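Long-range contact in glycerol kinase, putative (Plasmodium falciparum, PDB 2W40), which probably phosphorylates glycerol with ATP to give sn-glycerol 3-phosphate: residues C[175-189]-C[240-252]. Sequence-based numbering, arbitrary orientation.
Sequences LTKGNCYTDVTNASR and IPITGCIGDQQSA. With EDO (1,2-ethanediol), chain B.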
loop_
_atom_site.group_PDB
_atom_site.type_symbol
_atom_site.label_atom_id
_atom_site.label_comp_id
_atom_site.label_asym_id
_atom_site.label_seq_id
_atom_site.Cartn_x
_atom_site.Cartn_y
_atom_site.Cartn_z
ATOM N N LEU C 175 34.618 -2.357 24.356
ATOM C CA LEU C 175 35.431 -1.152 24.773
ATOM C C LEU C 175 36.446 -1.432 25.886
ATOM O O LEU C 175 37.567 -0.919 25.875
ATOM C CB LEU C 175 34.549 0.013 25.179
ATOM C CG LEU C 175 33.835 0.724 24.028
ATOM C CD1 LEU C 175 32.683 1.568 24.610
ATOM C CD2 LEU C 175 34.899 1.564 23.204
ATOM N N THR C 176 36.040 -2.293 26.806
ATOM C CA THR C 176 36.778 -2.646 28.013
ATOM C C THR C 176 37.659 -3.887 27.852
ATOM O O THR C 176 38.380 -4.224 28.747
ATOM C CB THR C 176 35.874 -2.807 29.255
ATOM O OG1 THR C 176 35.107 -4.010 29.124
ATOM C CG2 THR C 176 35.040 -1.611 29.563
ATOM N N LYS C 177 37.588 -4.566 26.681
ATOM C CA LYS C 177 38.266 -5.810 26.424
ATOM C C LYS C 177 37.873 -6.904 27.407
ATOM O O LYS C 177 38.713 -7.669 27.885
ATOM C CB LYS C 177 39.792 -5.612 26.313
ATOM C CG LYS C 177 40.160 -4.643 25.243
ATOM C CD LYS C 177 41.705 -4.590 25.084
ATOM C CE LYS C 177 42.237 -5.826 24.455
ATOM N NZ LYS C 177 41.606 -6.058 23.052
ATOM N N GLY C 178 36.586 -6.972 27.704
ATOM C CA GLY C 178 36.022 -8.192 28.356
ATOM C C GLY C 178 35.074 -8.017 29.504
ATOM O O GLY C 178 34.526 -9.020 29.961
ATOM N N ASN C 179 34.824 -6.801 30.006
ATOM C CA ASN C 179 33.879 -6.680 31.124
ATOM C C ASN C 179 32.478 -7.085 30.656
ATOM O O ASN C 179 32.082 -6.766 29.560
ATOM C CB ASN C 179 33.801 -5.258 31.697
ATOM C CG ASN C 179 35.111 -4.778 32.308
ATOM O OD1 ASN C 179 36.052 -5.531 32.483
ATOM N ND2 ASN C 179 35.100 -3.501 32.730
ATOM N N CYS C 180 31.728 -7.747 31.527
ATOM C CA CYS C 180 30.407 -8.247 31.226
ATOM C C CYS C 180 29.436 -7.666 32.266
ATOM O O CYS C 180 29.262 -8.173 33.434
ATOM C CB CYS C 180 30.396 -9.786 31.334
ATOM S SG CYS C 180 31.307 -10.645 30.003
ATOM N N TYR C 181 28.778 -6.600 31.802
ATOM C CA TYR C 181 27.860 -5.875 32.615
ATOM C C TYR C 181 26.617 -5.525 31.851
ATOM O O TYR C 181 26.628 -5.315 30.669
ATOM C CB TYR C 181 28.459 -4.527 33.099
ATOM C CG TYR C 181 29.606 -4.627 34.042
ATOM C CD1 TYR C 181 29.494 -5.300 35.204
ATOM C CD2 TYR C 181 30.749 -3.891 33.832
ATOM C CE1 TYR C 181 30.515 -5.334 36.132
ATOM C CE2 TYR C 181 31.796 -3.914 34.748
ATOM C CZ TYR C 181 31.667 -4.647 35.903
ATOM O OH TYR C 181 32.664 -4.649 36.843
ATOM N N THR C 182 25.561 -5.362 32.618
ATOM C CA THR C 182 24.363 -4.688 32.164
ATOM C C THR C 182 23.896 -3.754 33.285
ATOM O O THR C 182 24.550 -3.607 34.300
ATOM C CB THR C 182 23.198 -5.664 31.735
ATOM O OG1 THR C 182 22.214 -4.932 30.972
ATOM C CG2 THR C 182 22.610 -6.446 32.918
ATOM N N ASP C 183 22.822 -3.081 32.990
ATOM C CA ASP C 183 22.167 -2.191 33.968
ATOM C C ASP C 183 20.739 -2.612 34.182
ATOM O O ASP C 183 20.144 -3.372 33.386
ATOM C CB ASP C 183 22.254 -0.747 33.549
ATOM C CG ASP C 183 21.314 -0.450 32.430
ATOM O OD1 ASP C 183 21.713 -0.622 31.255
ATOM O OD2 ASP C 183 20.134 -0.135 32.697
ATOM N N VAL C 184 20.183 -2.216 35.321
ATOM C CA VAL C 184 18.835 -2.657 35.688
ATOM C C VAL C 184 17.729 -2.348 34.656
ATOM O O VAL C 184 16.762 -3.110 34.504
ATOM C CB VAL C 184 18.389 -2.005 37.020
ATOM C CG1 VAL C 184 19.128 -2.509 38.256
ATOM C CG2 VAL C 184 18.468 -0.497 36.944
ATOM N N THR C 185 17.838 -1.270 33.909
ATOM C CA THR C 185 16.858 -0.953 32.860
ATOM C C THR C 185 16.909 -1.925 31.660
ATOM O O THR C 185 15.864 -2.491 31.291
ATOM C CB THR C 185 16.869 0.508 32.398
ATOM O OG1 THR C 185 18.072 0.805 31.644
ATOM C CG2 THR C 185 16.712 1.433 33.628
ATOM N N ASN C 186 18.126 -2.206 31.160
ATOM C CA ASN C 186 18.280 -3.172 30.105
ATOM C C ASN C 186 17.943 -4.593 30.557
ATOM O O ASN C 186 17.287 -5.325 29.804
ATOM C CB ASN C 186 19.691 -3.113 29.531
ATOM C CG ASN C 186 19.824 -2.018 28.429
ATOM O OD1 ASN C 186 19.221 -2.140 27.358
ATOM N ND2 ASN C 186 20.633 -1.022 28.675
ATOM N N ALA C 187 18.342 -4.944 31.777
ATOM C CA ALA C 187 18.026 -6.284 32.302
ATOM C C ALA C 187 16.509 -6.492 32.364
ATOM O O ALA C 187 16.021 -7.632 32.212
ATOM C CB ALA C 187 18.671 -6.583 33.649
ATOM N N SER C 188 15.743 -5.428 32.609
ATOM C CA SER C 188 14.279 -5.517 32.760
ATOM C C SER C 188 13.538 -5.791 31.405
ATOM O O SER C 188 12.332 -6.029 31.399
ATOM C CB SER C 188 13.754 -4.252 33.416
ATOM O OG SER C 188 13.604 -3.195 32.486
ATOM N N ARG C 189 14.350 -5.740 30.298
ATOM C CA ARG C 189 13.848 -5.858 28.945
ATOM C C ARG C 189 14.085 -7.249 28.346
ATOM O O ARG C 189 13.921 -7.505 27.147
ATOM C CB ARG C 189 14.450 -4.814 28.050
ATOM C CG ARG C 189 14.349 -3.427 28.625
ATOM C CD ARG C 189 12.951 -3.009 29.009
ATOM N NE ARG C 189 12.070 -2.877 27.831
ATOM C CZ ARG C 189 10.939 -2.188 27.750
ATOM N NH1 ARG C 189 10.390 -1.607 28.826
ATOM N NH2 ARG C 189 10.326 -2.055 26.584
ATOM N N ILE C 240 39.857 6.037 29.874
ATOM C CA ILE C 240 38.685 6.854 30.102
ATOM C C ILE C 240 37.612 5.918 30.652
ATOM O O ILE C 240 37.386 4.855 30.058
ATOM C CB ILE C 240 38.209 7.497 28.802
ATOM C CG1 ILE C 240 39.259 8.470 28.238
ATOM C CG2 ILE C 240 36.944 8.240 28.993
ATOM C CD1 ILE C 240 39.716 9.563 29.208
ATOM N N PRO C 241 36.941 6.301 31.767
ATOM C CA PRO C 241 35.966 5.389 32.412
ATOM C C PRO C 241 34.552 5.491 31.796
ATOM O O PRO C 241 34.129 6.553 31.357
ATOM C CB PRO C 241 35.920 5.908 33.827
ATOM C CG PRO C 241 36.075 7.396 33.649
ATOM C CD PRO C 241 36.999 7.595 32.508
ATOM N N ILE C 242 33.863 4.359 31.774
ATOM C CA ILE C 242 32.496 4.244 31.343
ATOM C C ILE C 242 31.724 4.250 32.670
ATOM O O ILE C 242 31.880 3.340 33.523
ATOM C CB ILE C 242 32.226 2.918 30.568
ATOM C CG1 ILE C 242 33.067 2.893 29.284
ATOM C CG2 ILE C 242 30.720 2.794 30.267
ATOM C CD1 ILE C 242 33.134 1.472 28.590
ATOM N N THR C 243 30.932 5.293 32.850
ATOM C CA THR C 243 30.351 5.568 34.162
ATOM C C THR C 243 28.829 5.701 34.199
ATOM O O THR C 243 28.217 5.909 35.269
ATOM C CB THR C 243 30.978 6.850 34.749
ATOM O OG1 THR C 243 30.692 7.961 33.877
ATOM C CG2 THR C 243 32.479 6.688 34.860
ATOM N N GLY C 244 28.178 5.588 33.042
ATOM C CA GLY C 244 26.750 5.508 33.028
ATOM C C GLY C 244 26.261 4.625 31.929
ATOM O O GLY C 244 26.857 4.554 30.892
ATOM N N CYS C 245 25.180 3.902 32.200
ATOM C CA CYS C 245 24.566 3.006 31.255
ATOM C C CYS C 245 23.130 2.818 31.517
ATOM O O CYS C 245 22.742 2.562 32.641
ATOM C CB CYS C 245 25.237 1.680 31.395
ATOM S SG CYS C 245 24.798 0.404 30.119
ATOM N N ILE C 246 22.318 2.951 30.489
ATOM C CA ILE C 246 20.841 2.914 30.620
ATOM C C ILE C 246 20.229 2.584 29.241
ATOM O O ILE C 246 20.796 2.999 28.217
ATOM C CB ILE C 246 20.318 4.269 31.205
ATOM C CG1 ILE C 246 18.865 4.191 31.541
ATOM C CG2 ILE C 246 20.678 5.427 30.204
ATOM C CD1 ILE C 246 18.366 5.257 32.576
ATOM N N GLY C 247 19.086 1.887 29.231
ATOM C CA GLY C 247 18.298 1.677 28.047
ATOM C C GLY C 247 17.797 3.030 27.455
ATOM O O GLY C 247 17.579 3.995 28.178
ATOM N N ASP C 248 17.739 3.113 26.117
ATOM C CA ASP C 248 17.458 4.358 25.438
ATOM C C ASP C 248 16.217 5.062 25.890
ATOM O O ASP C 248 16.286 6.313 26.171
ATOM C CB ASP C 248 17.647 4.317 23.917
ATOM C CG ASP C 248 16.704 3.332 23.161
ATOM O OD1 ASP C 248 15.834 2.715 23.781
ATOM O OD2 ASP C 248 16.891 3.192 21.914
ATOM N N GLN C 249 15.114 4.328 26.025
ATOM C CA GLN C 249 13.824 5.039 26.310
ATOM C C GLN C 249 13.849 5.557 27.791
ATOM O O GLN C 249 13.258 6.604 28.113
ATOM C CB GLN C 249 12.654 4.188 26.000
ATOM C CG GLN C 249 12.547 3.821 24.505
ATOM C CD GLN C 249 12.768 5.033 23.584
ATOM O OE1 GLN C 249 12.128 6.092 23.860
ATOM N NE2 GLN C 249 13.708 4.964 22.613
ATOM N N GLN C 250 14.434 4.779 28.720
ATOM C CA GLN C 250 14.677 5.242 30.085
ATOM C C GLN C 250 15.668 6.407 30.106
ATOM O O GLN C 250 15.491 7.396 30.872
ATOM C CB GLN C 250 15.153 4.047 30.936
ATOM C CG GLN C 250 14.049 3.113 31.304
ATOM C CD GLN C 250 13.918 1.880 30.440
ATOM O OE1 GLN C 250 14.313 1.921 29.255
ATOM N NE2 GLN C 250 13.236 0.782 30.990
ATOM N N SER C 251 16.650 6.377 29.229
ATOM C CA SER C 251 17.611 7.520 29.073
ATOM C C SER C 251 16.844 8.807 28.777
ATOM O O SER C 251 17.123 9.859 29.352
ATOM C CB SER C 251 18.713 7.246 28.062
ATOM O OG SER C 251 19.804 8.092 28.255
ATOM N N ALA C 252 15.867 8.734 27.896
ATOM C CA ALA C 252 15.057 9.862 27.532
ATOM C C ALA C 252 14.217 10.393 28.702
ATOM O O ALA C 252 13.924 11.630 28.792
ATOM C CB ALA C 252 14.150 9.443 26.361
HETATM C C1 EDO B . 37.942 -2.204 32.584
HETATM O O1 EDO B . 38.911 -2.452 31.285
HETATM C C2 EDO B . 38.342 -2.492 34.017
HETATM O O2 EDO B . 38.488 -1.402 35.002
#
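Thr185 and Gly247 make the tight end of this contact: Gly247 N donates its hydrogen almost straight (177°) to Thr185 OG1, 2.8 Å away. With chi1 at 70°, that hydroxyl sits between its own backbone N and carbonyl carbon, facing the strand, and donates in turn to Asp183 OD2, the modelled 2.5 Å being doubtfully short. Asp183 is the N-cap of helix 184-187. Its OD2 also receives Asn186 N from above the carboxylate plane, while OD1 uses its syn lone pair for Asn186 ND2, which lies 2.8 Å off with the acceptor close to the amide plane. This pins the Asn186 amide beside Gly247, and Asn83 holds its OD1. The carboxylate lies against the backbone of strand 241-247, Asp183 CG being 3.3 Å from Cys245 O. That strand belongs to the mixed sheet of the N-terminal domain, part of the sugar kinase/Hsp70/actin fold, and Gly247 is the N-cap of helix 248-255, where Asp248 and Gln249 bind a glycerol. From that helix Gln250 reaches back, its chain bent at chi2 (98°), to lay CD 3.8 Å from Thr185 CB; its NE2 bonds to Ile293 O. The other end is looser and purely apolar: Ile242 CD1 touches Thr176 CG2 at 3.8 Å and Leu175 CB at 4.0 Å, crossing both side chains at about a right angle. Beyond Thr176, an ethanediol, probably from the crystallisation liquor, rests by partly exposed Asn179.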